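Local coordinates for L protein (CAS virus, PDB 5MV0) that probably cleaves capped host RNAs to prime viral transcription, as the cap-snatching endonuclease domain at the N-terminus of the viral polymerase, at residues V101-T106 and L122-V127; L157-L162 and F196-S201; S167-S170 and K174-Q177. One frame throughout, in Å; residues are numbered along the deposited sequence.

Contact 1 (V101-T106 and L122-V127); sequences VLEAST and LKYSGV
E103 meets K123 and Y124 because its side chain bends at chi2 (-71°), which swings the carboxylate off strand 98-106 toward the turn after helix 110-122. K123 folds at chi3, and this brings its ammonium to the same oxygen. OE2 of E103 is thus gripped twice. Y124 OH donates to E103 OE2 at 2.6 Å from the anti side, only 16° out of the carboxylate plane. K123 NZ forms a salt bridge with E103 OE2 at 2.7 Å, approaching from above that plane, 58° out of it. A water accepts from K123 NZ at 2.7 Å and lies a longer 3.2 Å from E103 OE1, where its donation is less certain.

The Y124 ring also gains apolar support. V101 CG2 approaches CE1 of Y124 obliquely at 3.8 Å, and the aliphatic CG of E103 lies 3.8 Å from CE2 of Y124. I85, P87 and I140 pack against the same tyrosine.

L122 to S125 form a type I turn, and Q83 NE2 bonds the carbonyls of K123 and S125. H84 of the second subunit packs on K123.

E103 also touches D88. D88, which follows P87, and E103 would fit the D and D/E positions of the PD-(D/E)XK signature, consistent with E103 belonging to the nuclease site. Two bonds, one near the carboxylate plane and one well above it, would restrict the rotation of the carboxylate; K123 and Y124 could thus help to position E103.

Contact 2 (L157-L162 and F196-S201); sequences LLFELL and FKTLTS
F159 of helix 155-170 and T198 of helix 196-200 make a CH-pi contact. The methyl CG2 of T198 sits 3.4 Å from the centroid of the F159 ring and only 10° off the ring normal, so it lies almost directly over the middle of one face. The distances to the ring atoms bear this out: T198 CG2 is 3.4 Å from CD2 of F159 and still within 3.9 Å of its CE1. Two torsions produce it. F159 has CG anti to its own backbone N (chi1 167°), extending the ring toward the short helix, while chi1 of T198 (-57°) sends the methyl to the ring and leaves OG1 to bond D195.

The purely apolar contribution comes from L199. Its CB starts away from the long helix, but the chain turns back until CD2 lies in the ring plane at the edge, 3.9 Å from CE1 of F159. CA of L199 adds to this, 3.8 Å from CZ of F159. Y194 meets the same phenylalanine edge-to-face, and L191 of helix 181-192 touches both F159 and L199.

Separately, the backbone carbonyl O of T198 makes a van der Waals contact with CE2 of F159 at 3.4 Å.

No hydrogen bond crosses between the two segments, yet polar links flank them: K163 NZ reaches L199 O, and R156 bonds S201 OG while pairing with E160. Within the short helix, T200 OG1 donates to F196 O at 2.8 Å.

Geometrically this is helix-helix packing in which the F159 ring receives T198 on one face and L199 at its edge. Helix 155-170 is part of the arenavirus cap-snatching domain, and the contact lays on it the short helix near the end of the crystallised fragment.

Contact 3 (S167-S170 and K174-Q177); sequences SILS and KSSQ
L169 and S175 meet across the helix-to-3-10 connection that follows helix 155-170 and precedes helix 181-192; their CA atoms are 5.5 Å apart, and it is the carbonyl and CD2 of L169 that do the touching.

Along the helix, S167 bonds D6 through OG, and I168 turns its end away from the 3-10 segment to pack against helices 4-20 and 34-57. L169 then makes the contact. Its CD2 rests 3.7 Å from CB of S175, while its carbonyl O accepts a hydrogen bond from S175 OG. S170 follows, with OG bonded to L166 O and to the hydroxyl of Y184.

On the returning segment, S175 is buried and also touches Y35 of helix 34-57. Neighbouring S176 offers its carbonyl O to K64 NZ of the second subunit. Chi1 of S175 (64°) places OG between backbone N and carbonyl carbon, turned toward the helix. S172 O is a second hydrogen-bond partner of this hydroxyl. Toward the helix, S175 OG meets L169 O at 2.6 Å, in the carbonyl plane on a lone pair, with a C=O...OG angle of 134°.

In the fold
Contact 1 stands apart: its centre is 31 Å from that of contact 2 and 30 Å from that of contact 3, although nearest atoms come within about 8 Å and 14 Å. It lies on the sheet that carries the probable nuclease site, whereas contact 2 lies on the opposite side of the chain's centre and, like contact 3, belongs to helical packing. Those two share helix 155-170 and have centres 19 Å apart; nearest atoms are about 5 Å apart. In sequence, contact 1 closes first, and contact 3 falls between the two segments of contact 2. Contacts 1 and 3 both reach the second subunit; residues of contact 2's segments lie against the third.

Contact 1 (V101-T106 and L122-V127)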
loop_
_atom_site.group_PDB
_atom_site.type_symbol
_atom_site.label_atom_id
_atom_site.label_comp_id
_atom_site.label_asym_id
_atom_site.label_seq_id
_atom_site.Cartn_x
_atom_site.Cartn_y
_atom_site.Cartn_z
ATOM N N VAL B 101 -15.651 21.352 -8.095
ATOM C CA VAL B 101 -15.840 20.580 -6.870
ATOM C C VAL B 101 -16.589 19.300 -7.209
ATOM O O VAL B 101 -17.457 19.271 -8.088
ATOM C CB VAL B 101 -16.584 21.360 -5.764
ATOM C CG1 VAL B 101 -15.732 22.501 -5.221
ATOM C CG2 VAL B 101 -17.943 21.854 -6.270
ATOM N N LEU B 102 -16.245 18.231 -6.496
ATOM C CA LEU B 102 -16.805 16.912 -6.727
ATOM C C LEU B 102 -17.496 16.418 -5.466
ATOM O O LEU B 102 -16.951 16.543 -4.361
ATOM C CB LEU B 102 -15.707 15.917 -7.144
ATOM C CG LEU B 102 -16.105 14.443 -7.018
ATOM C CD1 LEU B 102 -17.099 14.068 -8.106
ATOM C CD2 LEU B 102 -14.870 13.550 -7.050
ATOM N N GLU B 103 -18.693 15.862 -5.635
ATOM C CA GLU B 103 -19.380 15.086 -4.604
ATOM C C GLU B 103 -19.620 13.700 -5.182
ATOM O O GLU B 103 -20.368 13.549 -6.156
ATOM C CB GLU B 103 -20.696 15.740 -4.186
ATOM C CG GLU B 103 -20.549 17.122 -3.534
ATOM C CD GLU B 103 -19.944 17.053 -2.138
ATOM O OE1 GLU B 103 -19.810 15.932 -1.594
ATOM O OE2 GLU B 103 -19.603 18.121 -1.588
ATOM N N ALA B 104 -18.989 12.687 -4.593
ATOM C CA ALA B 104 -19.063 11.325 -5.110
ATOM C C ALA B 104 -19.671 10.400 -4.069
ATOM O O ALA B 104 -19.380 10.516 -2.873
ATOM C CB ALA B 104 -17.674 10.807 -5.511
ATOM N N SER B 105 -20.502 9.471 -4.524
ATOM C CA SER B 105 -21.120 8.523 -3.612
ATOM C C SER B 105 -21.508 7.283 -4.394
ATOM O O SER B 105 -21.561 7.291 -5.630
ATOM C CB SER B 105 -22.353 9.129 -2.941
ATOM O OG SER B 105 -23.349 9.348 -3.932
ATOM N N THR B 106 -21.798 6.218 -3.658
ATOM C CA THR B 106 -22.414 5.030 -4.222
ATOM C C THR B 106 -23.768 4.825 -3.574
ATOM O O THR B 106 -23.928 5.034 -2.366
ATOM C CB THR B 106 -21.540 3.762 -4.034
ATOM O OG1 THR B 106 -21.397 3.474 -2.632
ATOM C CG2 THR B 106 -20.166 3.962 -4.660
ATOM N N LEU B 122 -27.694 20.404 -3.346
ATOM C CA LEU B 122 -28.374 21.460 -2.603
ATOM C C LEU B 122 -27.473 22.121 -1.565
ATOM O O LEU B 122 -27.754 23.252 -1.157
ATOM C CB LEU B 122 -29.625 20.907 -1.926
ATOM C CG LEU B 122 -30.871 20.782 -2.813
ATOM C CD1 LEU B 122 -31.983 20.058 -2.066
ATOM C CD2 LEU B 122 -31.347 22.160 -3.288
ATOM N N LYS B 123 -26.406 21.445 -1.124
ATOM C CA LYS B 123 -25.482 22.071 -0.180
ATOM C C LYS B 123 -24.934 23.380 -0.724
ATOM O O LYS B 123 -24.610 24.287 0.051
ATOM C CB LYS B 123 -24.301 21.143 0.135
ATOM C CG LYS B 123 -24.648 19.772 0.685
ATOM C CD LYS B 123 -23.370 19.081 1.218
ATOM C CE LYS B 123 -22.324 18.908 0.126
ATOM N NZ LYS B 123 -21.152 18.110 0.624
ATOM N N TYR B 124 -24.801 23.480 -2.045
ATOM C CA TYR B 124 -24.056 24.541 -2.701
ATOM C C TYR B 124 -24.921 25.742 -3.102
ATOM O O TYR B 124 -24.454 26.587 -3.871
ATOM C CB TYR B 124 -23.345 23.977 -3.932
ATOM C CG TYR B 124 -22.213 23.024 -3.596
ATOM C CD1 TYR B 124 -20.920 23.495 -3.426
ATOM C CD2 TYR B 124 -22.442 21.656 -3.444
ATOM C CE1 TYR B 124 -19.883 22.635 -3.113
ATOM C CE2 TYR B 124 -21.405 20.789 -3.120
ATOM C CZ TYR B 124 -20.129 21.286 -2.963
ATOM O OH TYR B 124 -19.075 20.444 -2.648
ATOM N N SER B 125 -26.146 25.842 -2.594
ATOM C CA SER B 125 -27.042 26.934 -2.972
ATOM C C SER B 125 -26.371 28.294 -2.814
ATOM O O SER B 125 -25.823 28.616 -1.753
ATOM C CB SER B 125 -28.317 26.883 -2.131
ATOM O OG SER B 125 -29.071 25.723 -2.435
ATOM N N GLY B 126 -26.405 29.087 -3.887
ATOM C CA GLY B 126 -25.906 30.444 -3.872
ATOM C C GLY B 126 -24.445 30.604 -4.241
ATOM O O GLY B 126 -24.051 31.688 -4.682
ATOM N N VAL B 127 -23.636 29.552 -4.099
ATOM C CA VAL B 127 -22.191 29.683 -4.272
ATOM C C VAL B 127 -21.844 30.031 -5.716
ATOM O O VAL B 127 -21.021 30.920 -5.978
ATOM C CB VAL B 127 -21.484 28.391 -3.821
ATOM C CG1 VAL B 127 -19.991 28.469 -4.112
ATOM C CG2 VAL B 127 -21.751 28.144 -2.347
HETATM O O HOH W 1 -22.183 15.656 0.509
#

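Contact 2 (L157-L162 and F196-S201)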
loop_
_atom_site.group_PDB
_atom_site.type_symbol
_atom_site.label_atom_id
_atom_site.label_comp_id
_atom_site.label_asym_id
_atom_site.label_seq_id
_atom_site.Cartn_x
_atom_site.Cartn_y
_atom_site.Cartn_z
ATOM N N LEU B 157 -11.762 -7.223 -4.553
ATOM C CA LEU B 157 -11.402 -6.712 -3.230
ATOM C C LEU B 157 -12.418 -5.685 -2.730
ATOM O O LEU B 157 -12.743 -5.662 -1.536
ATOM C CB LEU B 157 -9.992 -6.125 -3.260
ATOM C CG LEU B 157 -8.858 -7.117 -3.548
ATOM C CD1 LEU B 157 -7.490 -6.422 -3.520
ATOM C CD2 LEU B 157 -8.894 -8.282 -2.554
ATOM N N LEU B 158 -12.931 -4.825 -3.619
ATOM C CA LEU B 158 -14.039 -3.947 -3.243
ATOM C C LEU B 158 -15.234 -4.754 -2.782
ATOM O O LEU B 158 -15.935 -4.363 -1.836
ATOM C CB LEU B 158 -14.462 -3.062 -4.416
ATOM C CG LEU B 158 -13.818 -1.696 -4.646
ATOM C CD1 LEU B 158 -14.097 -0.726 -3.474
ATOM C CD2 LEU B 158 -12.344 -1.859 -4.880
ATOM N N PHE B 159 -15.522 -5.851 -3.485
ATOM C CA PHE B 159 -16.603 -6.740 -3.079
ATOM C C PHE B 159 -16.357 -7.310 -1.688
ATOM O O PHE B 159 -17.266 -7.352 -0.854
ATOM C CB PHE B 159 -16.769 -7.885 -4.087
ATOM C CG PHE B 159 -17.637 -8.993 -3.561
ATOM C CD1 PHE B 159 -19.021 -8.834 -3.512
ATOM C CD2 PHE B 159 -17.077 -10.159 -3.046
ATOM C CE1 PHE B 159 -19.833 -9.836 -2.984
ATOM C CE2 PHE B 159 -17.884 -11.161 -2.516
ATOM C CZ PHE B 159 -19.260 -11.008 -2.494
ATOM N N GLU B 160 -15.134 -7.790 -1.431
ATOM C CA GLU B 160 -14.848 -8.411 -0.137
ATOM C C GLU B 160 -14.956 -7.417 1.012
ATOM O O GLU B 160 -15.334 -7.805 2.126
ATOM C CB GLU B 160 -13.455 -9.051 -0.146
ATOM C CG GLU B 160 -13.346 -10.244 -1.070
ATOM C CD GLU B 160 -14.241 -11.402 -0.647
ATOM O OE1 GLU B 160 -14.477 -11.570 0.564
ATOM O OE2 GLU B 160 -14.724 -12.142 -1.529
ATOM N N LEU B 161 -14.616 -6.145 0.779
ATOM C CA LEU B 161 -14.827 -5.139 1.822
ATOM C C LEU B 161 -16.285 -5.125 2.244
ATOM O O LEU B 161 -16.606 -5.070 3.436
ATOM C CB LEU B 161 -14.433 -3.745 1.326
ATOM C CG LEU B 161 -12.964 -3.434 1.074
ATOM C CD1 LEU B 161 -12.864 -1.974 0.682
ATOM C CD2 LEU B 161 -12.143 -3.733 2.349
ATOM N N LEU B 162 -17.177 -5.199 1.264
ATOM C CA LEU B 162 -18.612 -5.130 1.523
ATOM C C LEU B 162 -19.128 -6.423 2.152
ATOM O O LEU B 162 -19.847 -6.392 3.156
ATOM C CB LEU B 162 -19.330 -4.829 0.207
ATOM C CG LEU B 162 -20.865 -4.784 0.205
ATOM C CD1 LEU B 162 -21.365 -3.576 0.993
ATOM C CD2 LEU B 162 -21.394 -4.777 -1.243
ATOM N N PHE B 196 -24.038 -14.113 -8.463
ATOM C CA PHE B 196 -24.131 -15.267 -7.575
ATOM C C PHE B 196 -22.783 -15.946 -7.375
ATOM O O PHE B 196 -22.508 -16.465 -6.286
ATOM C CB PHE B 196 -25.155 -16.253 -8.150
ATOM C CG PHE B 196 -25.341 -17.504 -7.334
ATOM C CD1 PHE B 196 -26.181 -17.511 -6.234
ATOM C CD2 PHE B 196 -24.712 -18.691 -7.702
ATOM C CE1 PHE B 196 -26.365 -18.660 -5.496
ATOM C CE2 PHE B 196 -24.900 -19.850 -6.973
ATOM C CZ PHE B 196 -25.725 -19.837 -5.868
ATOM N N LYS B 197 -21.927 -15.959 -8.402
ATOM C CA LYS B 197 -20.647 -16.643 -8.257
ATOM C C LYS B 197 -19.739 -15.891 -7.295
ATOM O O LYS B 197 -19.111 -16.499 -6.419
ATOM C CB LYS B 197 -19.973 -16.820 -9.620
ATOM C CG LYS B 197 -18.598 -17.496 -9.534
ATOM C CD LYS B 197 -18.081 -17.896 -10.913
ATOM C CE LYS B 197 -16.759 -18.653 -10.817
ATOM N NZ LYS B 197 -15.622 -17.703 -10.643
ATOM N N THR B 198 -19.663 -14.566 -7.446
ATOM C CA THR B 198 -18.897 -13.750 -6.513
ATOM C C THR B 198 -19.437 -13.890 -5.091
ATOM O O THR B 198 -18.666 -14.018 -4.129
ATOM C CB THR B 198 -18.936 -12.295 -6.977
ATOM O OG1 THR B 198 -18.418 -12.206 -8.317
ATOM C CG2 THR B 198 -18.114 -11.393 -6.057
ATOM N N LEU B 199 -20.766 -13.892 -4.950
ATOM C CA LEU B 199 -21.390 -13.926 -3.633
ATOM C C LEU B 199 -21.107 -15.224 -2.890
ATOM O O LEU B 199 -21.065 -15.225 -1.655
ATOM C CB LEU B 199 -22.900 -13.719 -3.771
ATOM C CG LEU B 199 -23.376 -12.280 -3.932
ATOM C CD1 LEU B 199 -24.777 -12.213 -4.541
ATOM C CD2 LEU B 199 -23.343 -11.568 -2.576
ATOM N N THR B 200 -20.924 -16.339 -3.609
ATOM C CA THR B 200 -20.867 -17.645 -2.969
ATOM C C THR B 200 -19.501 -18.309 -3.040
ATOM O O THR B 200 -19.305 -19.347 -2.402
ATOM C CB THR B 200 -21.916 -18.600 -3.578
ATOM O OG1 THR B 200 -21.648 -18.821 -4.977
ATOM C CG2 THR B 200 -23.333 -18.040 -3.393
ATOM N N SER B 201 -18.556 -17.752 -3.784
ATOM C CA SER B 201 -17.275 -18.418 -3.951
ATOM C C SER B 201 -16.373 -18.164 -2.746
ATOM O O SER B 201 -16.460 -17.129 -2.081
ATOM C CB SER B 201 -16.582 -17.933 -5.221
ATOM O OG SER B 201 -16.287 -16.555 -5.095
#

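Contact 3 (S167-S170 and K174-Q177)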
loop_
_atom_site.group_PDB
_atom_site.type_symbol
_atom_site.label_atom_id
_atom_site.label_comp_id
_atom_site.label_asym_id
_atom_site.label_seq_id
_atom_site.Cartn_x
_atom_site.Cartn_y
_atom_site.Cartn_z
ATOM N N SER B 167 -20.927 -9.372 6.917
ATOM C CA SER B 167 -20.920 -10.609 7.682
ATOM C C SER B 167 -20.579 -10.355 9.149
ATOM O O SER B 167 -21.236 -10.888 10.054
ATOM C CB SER B 167 -19.934 -11.589 7.057
ATOM O OG SER B 167 -19.876 -12.763 7.831
ATOM N N ILE B 168 -19.548 -9.547 9.403
ATOM C CA ILE B 168 -19.201 -9.159 10.771
ATOM C C ILE B 168 -20.370 -8.448 11.443
ATOM O O ILE B 168 -20.795 -8.818 12.545
ATOM C CB ILE B 168 -17.942 -8.279 10.767
ATOM C CG1 ILE B 168 -16.704 -9.137 10.499
ATOM C CG2 ILE B 168 -17.808 -7.505 12.073
ATOM C CD1 ILE B 168 -15.485 -8.330 10.108
ATOM N N LEU B 169 -20.904 -7.413 10.791
ATOM C CA LEU B 169 -21.963 -6.602 11.391
ATOM C C LEU B 169 -23.270 -7.373 11.567
ATOM O O LEU B 169 -24.090 -6.990 12.410
ATOM C CB LEU B 169 -22.209 -5.357 10.536
ATOM C CG LEU B 169 -21.042 -4.359 10.390
ATOM C CD1 LEU B 169 -21.297 -3.368 9.257
ATOM C CD2 LEU B 169 -20.771 -3.604 11.694
ATOM N N SER B 170 -23.483 -8.444 10.799
ATOM C CA SER B 170 -24.734 -9.198 10.858
ATOM C C SER B 170 -24.762 -10.252 11.956
ATOM O O SER B 170 -25.823 -10.835 12.199
ATOM C CB SER B 170 -24.998 -9.883 9.516
ATOM O OG SER B 170 -25.280 -8.902 8.542
ATOM N N LYS B 174 -25.783 -5.871 18.126
ATOM C CA LYS B 174 -25.000 -4.947 18.943
ATOM C C LYS B 174 -24.208 -3.998 17.982
ATOM O O LYS B 174 -23.845 -2.923 18.359
ATOM C CB LYS B 174 -24.079 -5.627 19.976
ATOM C CG LYS B 174 -24.563 -5.524 21.435
ATOM C CD LYS B 174 -23.551 -4.899 22.461
ATOM C CE LYS B 174 -24.119 -3.731 23.313
ATOM N NZ LYS B 174 -23.334 -2.743 24.106
ATOM N N SER B 175 -23.972 -4.429 16.744
ATOM C CA SER B 175 -23.345 -3.587 15.733
ATOM C C SER B 175 -24.183 -2.364 15.396
ATOM O O SER B 175 -23.649 -1.418 14.803
ATOM C CB SER B 175 -23.087 -4.418 14.481
ATOM O OG SER B 175 -24.309 -4.849 13.930
ATOM N N SER B 176 -25.466 -2.337 15.801
ATOM C CA SER B 176 -26.311 -1.161 15.587
ATOM C C SER B 176 -25.740 0.101 16.223
ATOM O O SER B 176 -26.085 1.208 15.793
ATOM C CB SER B 176 -27.732 -1.386 16.144
ATOM O OG SER B 176 -28.342 -2.530 15.582
ATOM N N GLN B 177 -24.913 -0.031 17.255
ATOM C CA GLN B 177 -24.269 1.139 17.841
ATOM C C GLN B 177 -23.166 1.700 16.957
ATOM O O GLN B 177 -22.700 2.817 17.203
ATOM C CB GLN B 177 -23.688 0.782 19.204
ATOM C CG GLN B 177 -24.746 0.373 20.211
ATOM C CD GLN B 177 -24.141 -0.232 21.448
ATOM O OE1 GLN B 177 -24.478 -1.348 21.832
ATOM N NE2 GLN B 177 -23.247 0.501 22.078
#